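Local coordinates for binding component of ABC transporter (PDB 3K4U), which binds lysine and is the putative solute-binding component of an ABC transporter in the bacterial solute-binding protein 3 family, at residues G92-V97 with P165-F170; L116-K121 with M159-L164; I28-D33 with R225-T230. One frame throughout, in Å; residues are numbered along the deposited sequence.

Interaction 1 (G92-V97 with P165-F170); sequences GQSLLV and PFNVAF
N167 of helix 164-175 lies against L96 of strand 89-98, and these two residues make most of the contact. The two side chains run alongside each other, base against tip: L96 CD2 lies 3.6 Å from N167 CB. L96 CG and CD1 lie against N167 OD1. N167 CB already faces the strand; with CG anti to the carbonyl carbon (chi1 -63°) the amide continues that way. The other branch of the amide goes to the next residue on this face. N167 ND2 lies beside S94 CB, with no hydrogen bond between them. No hydrogen bond joins the two segments. The helix covers one face of the mixed sheet in the second lobe of a type II periplasmic-binding-protein fold. It follows directly on strand 159-163, the antiparallel neighbour of strand 89-98. The axes of segments 93-97 and 165-170 run 32° apart and approach to 8.3 Å. One turn further on, F170 extends the apolar side. L96 CD1 meets F170 CD2 at 3.8 Å, and V149 of helix 145-154 touches both residues. H181 of strand 179-182 borders S94, L96 and N167. S94 OG bonds weakly to the backbone O of L182.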
loop_
_atom_site.group_PDB
_atom_site.type_symbol
_atom_site.label_atom_id
_atom_site.label_comp_id
_atom_site.label_asym_id
_atom_site.label_seq_id
_atom_site.Cartn_x
_atom_site.Cartn_y
_atom_site.Cartn_z
ATOM N N GLY E 92 17.820 -9.651 -20.063
ATOM C CA GLY E 92 19.101 -8.944 -20.196
ATOM C C GLY E 92 20.143 -9.781 -20.911
ATOM O O GLY E 92 19.993 -10.998 -21.061
ATOM N N GLN E 93 21.201 -9.138 -21.375
ATOM C CA GLN E 93 22.296 -9.895 -21.956
ATOM C C GLN E 93 23.191 -10.557 -20.922
ATOM O O GLN E 93 23.457 -9.993 -19.865
ATOM C CB GLN E 93 23.124 -9.029 -22.896
ATOM C CG GLN E 93 23.006 -9.449 -24.334
ATOM C CD GLN E 93 21.723 -9.010 -24.931
ATOM O OE1 GLN E 93 20.678 -9.604 -24.700
ATOM N NE2 GLN E 93 21.775 -7.939 -25.700
ATOM N N SER E 94 23.626 -11.766 -21.233
ATOM C CA SER E 94 24.496 -12.532 -20.377
ATOM C C SER E 94 25.651 -13.039 -21.206
ATOM O O SER E 94 25.737 -12.768 -22.401
ATOM C CB SER E 94 23.750 -13.725 -19.816
ATOM O OG SER E 94 23.347 -13.500 -18.489
ATOM N N LEU E 95 26.555 -13.763 -20.553
ATOM C CA LEU E 95 27.748 -14.283 -21.189
ATOM C C LEU E 95 27.871 -15.809 -21.033
ATOM O O LEU E 95 27.624 -16.367 -19.952
ATOM C CB LEU E 95 28.978 -13.557 -20.663
ATOM C CG LEU E 95 28.962 -12.020 -20.668
ATOM C CD1 LEU E 95 30.258 -11.475 -20.105
ATOM C CD2 LEU E 95 28.708 -11.434 -22.061
ATOM N N LEU E 96 28.214 -16.483 -22.129
ATOM C CA LEU E 96 28.640 -17.863 -22.038
ATOM C C LEU E 96 30.128 -17.892 -22.351
ATOM O O LEU E 96 30.534 -17.371 -23.389
ATOM C CB LEU E 96 27.860 -18.749 -23.004
ATOM C CG LEU E 96 26.366 -19.011 -22.791
ATOM C CD1 LEU E 96 25.900 -20.029 -23.834
ATOM C CD2 LEU E 96 26.041 -19.484 -21.373
ATOM N N VAL E 97 30.930 -18.478 -21.452
ATOM C CA VAL E 97 32.411 -18.512 -21.586
ATOM C C VAL E 97 32.953 -19.947 -21.593
ATOM O O VAL E 97 32.270 -20.875 -21.157
ATOM C CB VAL E 97 33.120 -17.653 -20.459
ATOM C CG1 VAL E 97 32.456 -16.266 -20.311
ATOM C CG2 VAL E 97 33.134 -18.375 -19.100
ATOM N N PRO E 165 17.891 -15.620 -21.464
ATOM C CA PRO E 165 17.103 -16.855 -21.450
ATOM C C PRO E 165 17.569 -17.828 -22.499
ATOM O O PRO E 165 17.403 -19.027 -22.329
ATOM C CB PRO E 165 15.682 -16.373 -21.696
ATOM C CG PRO E 165 15.715 -14.889 -21.252
ATOM C CD PRO E 165 17.053 -14.439 -21.716
ATOM N N PHE E 166 18.223 -17.320 -23.533
ATOM C CA PHE E 166 18.912 -18.190 -24.488
ATOM C C PHE E 166 20.011 -18.993 -23.817
ATOM O O PHE E 166 20.056 -20.228 -23.938
ATOM C CB PHE E 166 19.478 -17.398 -25.659
ATOM C CG PHE E 166 20.254 -18.232 -26.651
ATOM C CD1 PHE E 166 19.674 -18.626 -27.853
ATOM C CD2 PHE E 166 21.587 -18.583 -26.401
ATOM C CE1 PHE E 166 20.388 -19.380 -28.776
ATOM C CE2 PHE E 166 22.317 -19.341 -27.331
ATOM C CZ PHE E 166 21.713 -19.742 -28.515
ATOM N N ASN E 167 20.884 -18.303 -23.093
ATOM C CA ASN E 167 21.973 -18.952 -22.395
ATOM C C ASN E 167 21.546 -20.063 -21.459
ATOM O O ASN E 167 22.113 -21.149 -21.472
ATOM C CB ASN E 167 22.811 -17.916 -21.673
ATOM C CG ASN E 167 23.455 -16.949 -22.623
ATOM O OD1 ASN E 167 23.878 -17.320 -23.728
ATOM N ND2 ASN E 167 23.537 -15.692 -22.208
ATOM N N VAL E 168 20.531 -19.839 -20.649
ATOM C CA VAL E 168 20.178 -20.961 -19.770
ATOM C C VAL E 168 19.647 -22.180 -20.537
ATOM O O VAL E 168 19.954 -23.293 -20.186
ATOM C CB VAL E 168 19.383 -20.578 -18.472
ATOM C CG1 VAL E 168 18.971 -19.180 -18.468
ATOM C CG2 VAL E 168 18.211 -21.471 -18.262
ATOM N N ALA E 169 18.895 -21.965 -21.608
ATOM C CA ALA E 169 18.391 -23.081 -22.406
ATOM C C ALA E 169 19.542 -23.768 -23.134
ATOM O O ALA E 169 19.581 -24.993 -23.266
ATOM C CB ALA E 169 17.347 -22.609 -23.373
ATOM N N PHE E 170 20.499 -22.974 -23.586
ATOM C CA PHE E 170 21.674 -23.548 -24.203
ATOM C C PHE E 170 22.554 -24.319 -23.220
ATOM O O PHE E 170 23.062 -25.383 -23.558
ATOM C CB PHE E 170 22.471 -22.471 -24.910
ATOM C CG PHE E 170 23.558 -23.002 -25.794
ATOM C CD1 PHE E 170 23.347 -23.145 -27.160
ATOM C CD2 PHE E 170 24.801 -23.319 -25.264
ATOM C CE1 PHE E 170 24.350 -23.603 -27.985
ATOM C CE2 PHE E 170 25.807 -23.783 -26.063
ATOM C CZ PHE E 170 25.588 -23.927 -27.433
#

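Interaction 2 (L116-K121 with M159-L164); sequences LTLVTK and MFIFDL. With LYS (lysine), chain K.
V119 pairs with F160 in a parallel bridge, and L118 packs against selenomethionine M159. The strands belong to an alpha/beta sheet, and 138-142 flanks 117-121 on its other edge. Helix 125-133 leads from 117-121 to 138-142, and helix 145-154 from there to 159-163, as two beta-alpha-beta units. The tight part is the middle. V119 N donates to M159 O at 3.0 Å, nearly straight. I161 N returns a weak bond to V119 O at 3.3 Å. T120 OG1 donates to I161 O, close to the line of that carbonyl. This OG1, roughly opposite the backbone N (chi1 -154°), faces the neighbouring strand. On the L118 side, M159 CE meets L118 CB at 3.7 Å, and L118 CD1 reaches I161 CB at 4.1 Å. A130 of helix 125-133 touches L118 and I161. On the F160 side, the ring lies obliquely at V119 O and packs on A148 and V149 of helix 145-154. The ends are looser. T117 is partly exposed, and its side chain makes no contact with 159-164. At the other end the strands, 36° apart, spread towards the ligand cleft. There K121 CB meets the edge of the F162 ring, and K121 NZ bonds to D143 O. F162 CZ lies 3.6 Å from CG of the bound lysine. The ligand alpha-amino N donates to D163 OD1 at 2.7 Å.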
loop_
_atom_site.group_PDB
_atom_site.type_symbol
_atom_site.label_atom_id
_atom_site.label_comp_id
_atom_site.label_asym_id
_atom_site.label_seq_id
_atom_site.Cartn_x
_atom_site.Cartn_y
_atom_site.Cartn_z
ATOM N N LEU E 116 41.164 -11.508 -25.742
ATOM C CA LEU E 116 39.894 -12.205 -25.867
ATOM C C LEU E 116 39.078 -11.904 -27.129
ATOM O O LEU E 116 39.052 -10.777 -27.633
ATOM C CB LEU E 116 39.052 -11.959 -24.614
ATOM C CG LEU E 116 39.695 -12.539 -23.344
ATOM C CD1 LEU E 116 39.098 -11.905 -22.123
ATOM C CD2 LEU E 116 39.582 -14.065 -23.276
ATOM N N THR E 117 38.410 -12.947 -27.619
ATOM C CA THR E 117 37.508 -12.877 -28.771
ATOM C C THR E 117 36.079 -13.120 -28.290
ATOM O O THR E 117 35.836 -14.084 -27.535
ATOM C CB THR E 117 37.869 -13.971 -29.781
ATOM O OG1 THR E 117 39.277 -14.266 -29.679
ATOM C CG2 THR E 117 37.528 -13.523 -31.184
ATOM N N LEU E 118 35.143 -12.262 -28.709
ATOM C CA LEU E 118 33.729 -12.383 -28.305
ATOM C C LEU E 118 32.722 -12.395 -29.480
ATOM O O LEU E 118 32.722 -11.512 -30.356
ATOM C CB LEU E 118 33.402 -11.259 -27.338
ATOM C CG LEU E 118 31.987 -10.734 -27.100
ATOM C CD1 LEU E 118 31.509 -11.182 -25.742
ATOM C CD2 LEU E 118 32.048 -9.230 -27.185
ATOM N N VAL E 119 31.843 -13.395 -29.476
ATOM C CA VAL E 119 30.942 -13.595 -30.620
ATOM C C VAL E 119 29.445 -13.570 -30.336
ATOM O O VAL E 119 28.966 -14.068 -29.286
ATOM C CB VAL E 119 31.287 -14.842 -31.432
ATOM C CG1 VAL E 119 32.626 -14.648 -32.134
ATOM C CG2 VAL E 119 31.310 -16.060 -30.554
ATOM N N THR E 120 28.718 -12.983 -31.289
ATOM C CA THR E 120 27.266 -13.031 -31.290
ATOM C C THR E 120 26.637 -13.000 -32.712
ATOM O O THR E 120 27.342 -12.966 -33.741
ATOM C CB THR E 120 26.687 -11.907 -30.412
ATOM O OG1 THR E 120 25.393 -12.294 -29.925
ATOM C CG2 THR E 120 26.582 -10.603 -31.184
ATOM N N LYS E 121 25.312 -12.996 -32.753
ATOM C CA LYS E 121 24.616 -12.969 -34.009
ATOM C C LYS E 121 24.613 -11.548 -34.588
ATOM O O LYS E 121 24.689 -10.560 -33.832
ATOM C CB LYS E 121 23.189 -13.465 -33.808
ATOM C CG LYS E 121 22.238 -13.119 -34.982
ATOM C CD LYS E 121 20.801 -13.332 -34.530
ATOM C CE LYS E 121 19.842 -13.288 -35.671
ATOM N NZ LYS E 121 20.038 -14.434 -36.576
HETATM N N MSE E 159 34.005 -16.571 -25.685
HETATM C CA MSE E 159 32.759 -16.230 -25.015
HETATM C C MSE E 159 31.684 -15.697 -25.948
HETATM O O MSE E 159 31.974 -14.979 -26.919
HETATM C CB MSE E 159 33.023 -15.183 -23.948
HETATM C CG MSE E 159 33.877 -14.045 -24.452
HETATM SE SE MSE E 159 34.117 -12.736 -23.046
HETATM C CE MSE E 159 35.087 -11.357 -24.089
ATOM N N PHE E 160 30.447 -16.046 -25.601
ATOM C CA PHE E 160 29.222 -15.725 -26.338
ATOM C C PHE E 160 28.354 -14.729 -25.540
ATOM O O PHE E 160 28.255 -14.820 -24.318
ATOM C CB PHE E 160 28.463 -17.032 -26.589
ATOM C CG PHE E 160 27.206 -16.877 -27.401
ATOM C CD1 PHE E 160 27.264 -16.597 -28.768
ATOM C CD2 PHE E 160 25.963 -17.043 -26.814
ATOM C CE1 PHE E 160 26.107 -16.446 -29.505
ATOM C CE2 PHE E 160 24.814 -16.891 -27.563
ATOM C CZ PHE E 160 24.894 -16.595 -28.910
ATOM N N ILE E 161 27.757 -13.762 -26.225
ATOM C CA ILE E 161 26.886 -12.756 -25.579
ATOM C C ILE E 161 25.520 -12.760 -26.235
ATOM O O ILE E 161 25.416 -12.765 -27.455
ATOM C CB ILE E 161 27.423 -11.320 -25.669
ATOM C CG1 ILE E 161 26.492 -10.358 -24.888
ATOM C CG2 ILE E 161 27.549 -10.878 -27.142
ATOM C CD1 ILE E 161 27.011 -8.876 -24.766
ATOM N N PHE E 162 24.471 -12.743 -25.424
ATOM C CA PHE E 162 23.124 -12.827 -25.952
ATOM C C PHE E 162 22.137 -12.736 -24.803
ATOM O O PHE E 162 22.525 -12.847 -23.646
ATOM C CB PHE E 162 22.944 -14.164 -26.695
ATOM C CG PHE E 162 21.908 -14.114 -27.760
ATOM C CD1 PHE E 162 22.239 -13.704 -29.048
ATOM C CD2 PHE E 162 20.601 -14.469 -27.484
ATOM C CE1 PHE E 162 21.261 -13.626 -30.034
ATOM C CE2 PHE E 162 19.627 -14.397 -28.459
ATOM C CZ PHE E 162 19.954 -13.979 -29.738
ATOM N N ASP E 163 20.869 -12.533 -25.150
ATOM C CA ASP E 163 19.769 -12.605 -24.226
ATOM C C ASP E 163 19.927 -13.796 -23.293
ATOM O O ASP E 163 20.192 -14.925 -23.716
ATOM C CB ASP E 163 18.430 -12.674 -24.966
ATOM C CG ASP E 163 18.157 -11.436 -25.838
ATOM O OD1 ASP E 163 16.964 -11.082 -26.072
ATOM O OD2 ASP E 163 19.133 -10.826 -26.303
ATOM N N LEU E 164 19.764 -13.502 -22.001
ATOM C CA LEU E 164 19.988 -14.453 -20.918
ATOM C C LEU E 164 19.151 -15.728 -21.002
ATOM O O LEU E 164 19.629 -16.801 -20.631
ATOM C CB LEU E 164 19.739 -13.764 -19.573
ATOM C CG LEU E 164 20.027 -14.540 -18.299
ATOM C CD1 LEU E 164 20.545 -13.559 -17.313
ATOM C CD2 LEU E 164 18.780 -15.209 -17.775
HETATM N N LYS K . 16.128 -9.540 -28.103
HETATM C CA LYS K . 16.882 -9.841 -29.303
HETATM C C LYS K . 16.717 -8.674 -30.250
HETATM O O LYS K . 15.670 -8.032 -30.238
HETATM C CB LYS K . 16.339 -11.115 -29.967
HETATM C CG LYS K . 17.308 -11.815 -30.890
HETATM C CD LYS K . 16.581 -12.444 -32.026
HETATM C CE LYS K . 17.441 -13.457 -32.790
HETATM N NZ LYS K . 16.637 -14.314 -33.700
HETATM O OXT LYS K . 17.604 -8.354 -31.038
#

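Interaction 3 (I28-D33 with R225-T230); sequences IGFDVD and RWFVDT
W226 lays one face of its indole on the backbone of G29 and F30. G29 CA sits almost straight above the six-membered ring, 3.7 Å from its centroid, in a CH-pi contact. G29 is the N-cap residue of helix 30-41, and its backbone angles call for glycine. R225 CG lies on the opposite indole face, offset toward the ring's edge. At the ring edge, I28 CD1 meets W226 CH2 at 4.0 Å. F30 stands between two aromatic residues. F30 CB packs on W226 CG, and the edge of the F30 ring is turned to W226 CD1. F227 drives its edge into the F30 face in a T-shaped pair, with centroids 4.8 Å apart and planes at 79°. F227 CE2 lies over the centre of that ring. With CG anti to the carbonyl carbon (chi1 -63°), D33 carries its carboxylate to the indole edge. W226 NE1 donates to D33 OD2 at 2.7 Å. The oxygen lies in the indole plane, but the donor comes from above the carboxylate plane, 45° out of it. The contact joins the C-terminal helix 218-228 to the first lobe. R225 NE adds a weak bond to the same D33 OD2 at 3.4 Å, part of a salt bridge. The indole N-H and the weaker, charged R225 donor on the same oxygen would be expected to favour an ionised D33.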
loop_
_atom_site.group_PDB
_atom_site.type_symbol
_atom_site.label_atom_id
_atom_site.label_comp_id
_atom_site.label_asym_id
_atom_site.label_seq_id
_atom_site.Cartn_x
_atom_site.Cartn_y
_atom_site.Cartn_z
ATOM N N ILE E 28 8.341 -24.226 -32.792
ATOM C CA ILE E 28 7.678 -24.306 -31.488
ATOM C C ILE E 28 8.390 -23.378 -30.532
ATOM O O ILE E 28 9.436 -22.850 -30.873
ATOM C CB ILE E 28 7.722 -25.719 -30.930
ATOM C CG1 ILE E 28 9.172 -26.171 -30.809
ATOM C CG2 ILE E 28 6.875 -26.653 -31.800
ATOM C CD1 ILE E 28 9.394 -27.266 -29.766
ATOM N N GLY E 29 7.829 -23.174 -29.345
ATOM C CA GLY E 29 8.413 -22.239 -28.371
ATOM C C GLY E 29 7.414 -21.392 -27.584
ATOM O O GLY E 29 6.190 -21.448 -27.793
ATOM N N PHE E 30 7.950 -20.632 -26.646
ATOM C CA PHE E 30 7.160 -19.775 -25.788
ATOM C C PHE E 30 6.362 -18.799 -26.632
ATOM O O PHE E 30 5.159 -18.685 -26.462
ATOM C CB PHE E 30 8.101 -19.073 -24.797
ATOM C CG PHE E 30 7.433 -18.056 -23.888
ATOM C CD1 PHE E 30 6.615 -18.458 -22.855
ATOM C CD2 PHE E 30 7.693 -16.698 -24.036
ATOM C CE1 PHE E 30 6.036 -17.528 -21.992
ATOM C CE2 PHE E 30 7.116 -15.767 -23.181
ATOM C CZ PHE E 30 6.292 -16.181 -22.151
ATOM N N ASP E 31 7.000 -18.131 -27.578
ATOM C CA ASP E 31 6.246 -17.322 -28.549
ATOM C C ASP E 31 5.137 -18.043 -29.347
ATOM O O ASP E 31 4.115 -17.427 -29.659
ATOM C CB ASP E 31 7.190 -16.599 -29.512
ATOM C CG ASP E 31 7.931 -15.448 -28.835
ATOM O OD1 ASP E 31 8.957 -14.979 -29.348
ATOM O OD2 ASP E 31 7.487 -15.004 -27.764
ATOM N N VAL E 32 5.317 -19.317 -29.682
ATOM C CA VAL E 32 4.321 -20.008 -30.484
ATOM C C VAL E 32 3.097 -20.334 -29.662
ATOM O O VAL E 32 1.973 -20.014 -30.051
ATOM C CB VAL E 32 4.898 -21.247 -31.205
ATOM C CG1 VAL E 32 3.801 -21.956 -31.991
ATOM C CG2 VAL E 32 6.120 -20.834 -32.136
ATOM N N ASP E 33 3.285 -20.949 -28.512
ATOM C CA ASP E 33 2.189 -21.054 -27.525
ATOM C C ASP E 33 1.416 -19.727 -27.264
ATOM O O ASP E 33 0.190 -19.738 -27.088
ATOM C CB ASP E 33 2.724 -21.660 -26.217
ATOM C CG ASP E 33 3.227 -23.083 -26.422
ATOM O OD1 ASP E 33 3.039 -23.583 -27.564
ATOM O OD2 ASP E 33 3.789 -23.699 -25.484
ATOM N N ARG E 225 6.758 -23.884 -18.403
ATOM C CA ARG E 225 6.989 -24.838 -19.469
ATOM C C ARG E 225 8.238 -24.594 -20.274
ATOM O O ARG E 225 8.892 -25.563 -20.593
ATOM C CB ARG E 225 5.793 -24.931 -20.403
ATOM C CG ARG E 225 6.160 -25.535 -21.754
ATOM C CD ARG E 225 5.066 -26.440 -22.186
ATOM N NE ARG E 225 3.945 -25.753 -22.796
ATOM C CZ ARG E 225 2.704 -25.729 -22.299
ATOM N NH1 ARG E 225 1.722 -25.110 -22.961
ATOM N NH2 ARG E 225 2.422 -26.324 -21.141
ATOM N N TRP E 226 8.565 -23.336 -20.605
ATOM C CA TRP E 226 9.680 -23.040 -21.521
ATOM C C TRP E 226 10.936 -22.541 -20.867
ATOM O O TRP E 226 12.053 -22.797 -21.356
ATOM C CB TRP E 226 9.256 -22.050 -22.605
ATOM C CG TRP E 226 8.190 -22.624 -23.447
ATOM C CD1 TRP E 226 6.867 -22.391 -23.344
ATOM C CD2 TRP E 226 8.352 -23.600 -24.483
ATOM N NE1 TRP E 226 6.181 -23.145 -24.263
ATOM C CE2 TRP E 226 7.068 -23.902 -24.972
ATOM C CE3 TRP E 226 9.462 -24.248 -25.045
ATOM C CZ2 TRP E 226 6.848 -24.818 -26.015
ATOM C CZ3 TRP E 226 9.243 -25.188 -26.090
ATOM C CH2 TRP E 226 7.946 -25.455 -26.559
ATOM N N PHE E 227 10.774 -21.838 -19.751
ATOM C CA PHE E 227 11.899 -21.151 -19.160
ATOM C C PHE E 227 12.464 -21.814 -17.925
ATOM O O PHE E 227 13.526 -21.428 -17.443
ATOM C CB PHE E 227 11.447 -19.780 -18.776
ATOM C CG PHE E 227 11.288 -18.879 -19.907
ATOM C CD1 PHE E 227 12.376 -18.178 -20.391
ATOM C CD2 PHE E 227 10.046 -18.691 -20.483
ATOM C CE1 PHE E 227 12.226 -17.315 -21.423
ATOM C CE2 PHE E 227 9.889 -17.805 -21.549
ATOM C CZ PHE E 227 10.971 -17.126 -22.017
ATOM N N VAL E 228 11.734 -22.780 -17.385
ATOM C CA VAL E 228 12.120 -23.396 -16.139
ATOM C C VAL E 228 12.318 -24.895 -16.314
ATOM O O VAL E 228 13.428 -25.416 -16.084
ATOM C CB VAL E 228 11.074 -23.096 -15.051
ATOM C CG1 VAL E 228 11.193 -24.074 -13.882
ATOM C CG2 VAL E 228 11.205 -21.629 -14.606
ATOM N N ASP E 229 11.260 -25.594 -16.730
ATOM C CA ASP E 229 11.376 -27.033 -16.797
ATOM C C ASP E 229 11.990 -27.526 -18.104
ATOM O O ASP E 229 11.903 -26.864 -19.127
ATOM C CB ASP E 229 10.088 -27.755 -16.378
ATOM C CG ASP E 229 9.000 -27.716 -17.430
ATOM O OD1 ASP E 229 9.322 -27.941 -18.633
ATOM O OD2 ASP E 229 7.816 -27.501 -17.022
ATOM N N THR E 230 12.599 -28.683 -18.035
ATOM C CA THR E 230 13.446 -29.213 -19.061
ATOM C C THR E 230 12.886 -30.153 -20.120
ATOM O O THR E 230 13.571 -30.534 -21.013
ATOM C CB THR E 230 14.562 -29.916 -18.347
ATOM O OG1 THR E 230 14.046 -30.468 -17.136
ATOM C CG2 THR E 230 15.592 -28.944 -17.974
#

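Interactions 1 and 2 are buried and share the sheet of the second lobe. Strands 89-98 and 159-163 are neighbours there, and L96 O and F160 N probably bond across them. Strand 159-163 runs straight on into the helix of interaction 1. Interaction 2 joins strand to strand by backbone bonds and one threonine hydroxyl, and ends in the lysine pocket. Interaction 1 puts a helix on a sheet face without a hydrogen bond across. Interaction 3 is only partly buried and lies in the first lobe, its centre about 23 Å from that of interaction 2. It relies on aromatic rings, an indole-carboxylate hydrogen bond and a weak salt bridge. It touches interaction 1 where P165 CB packs on F227 CE1.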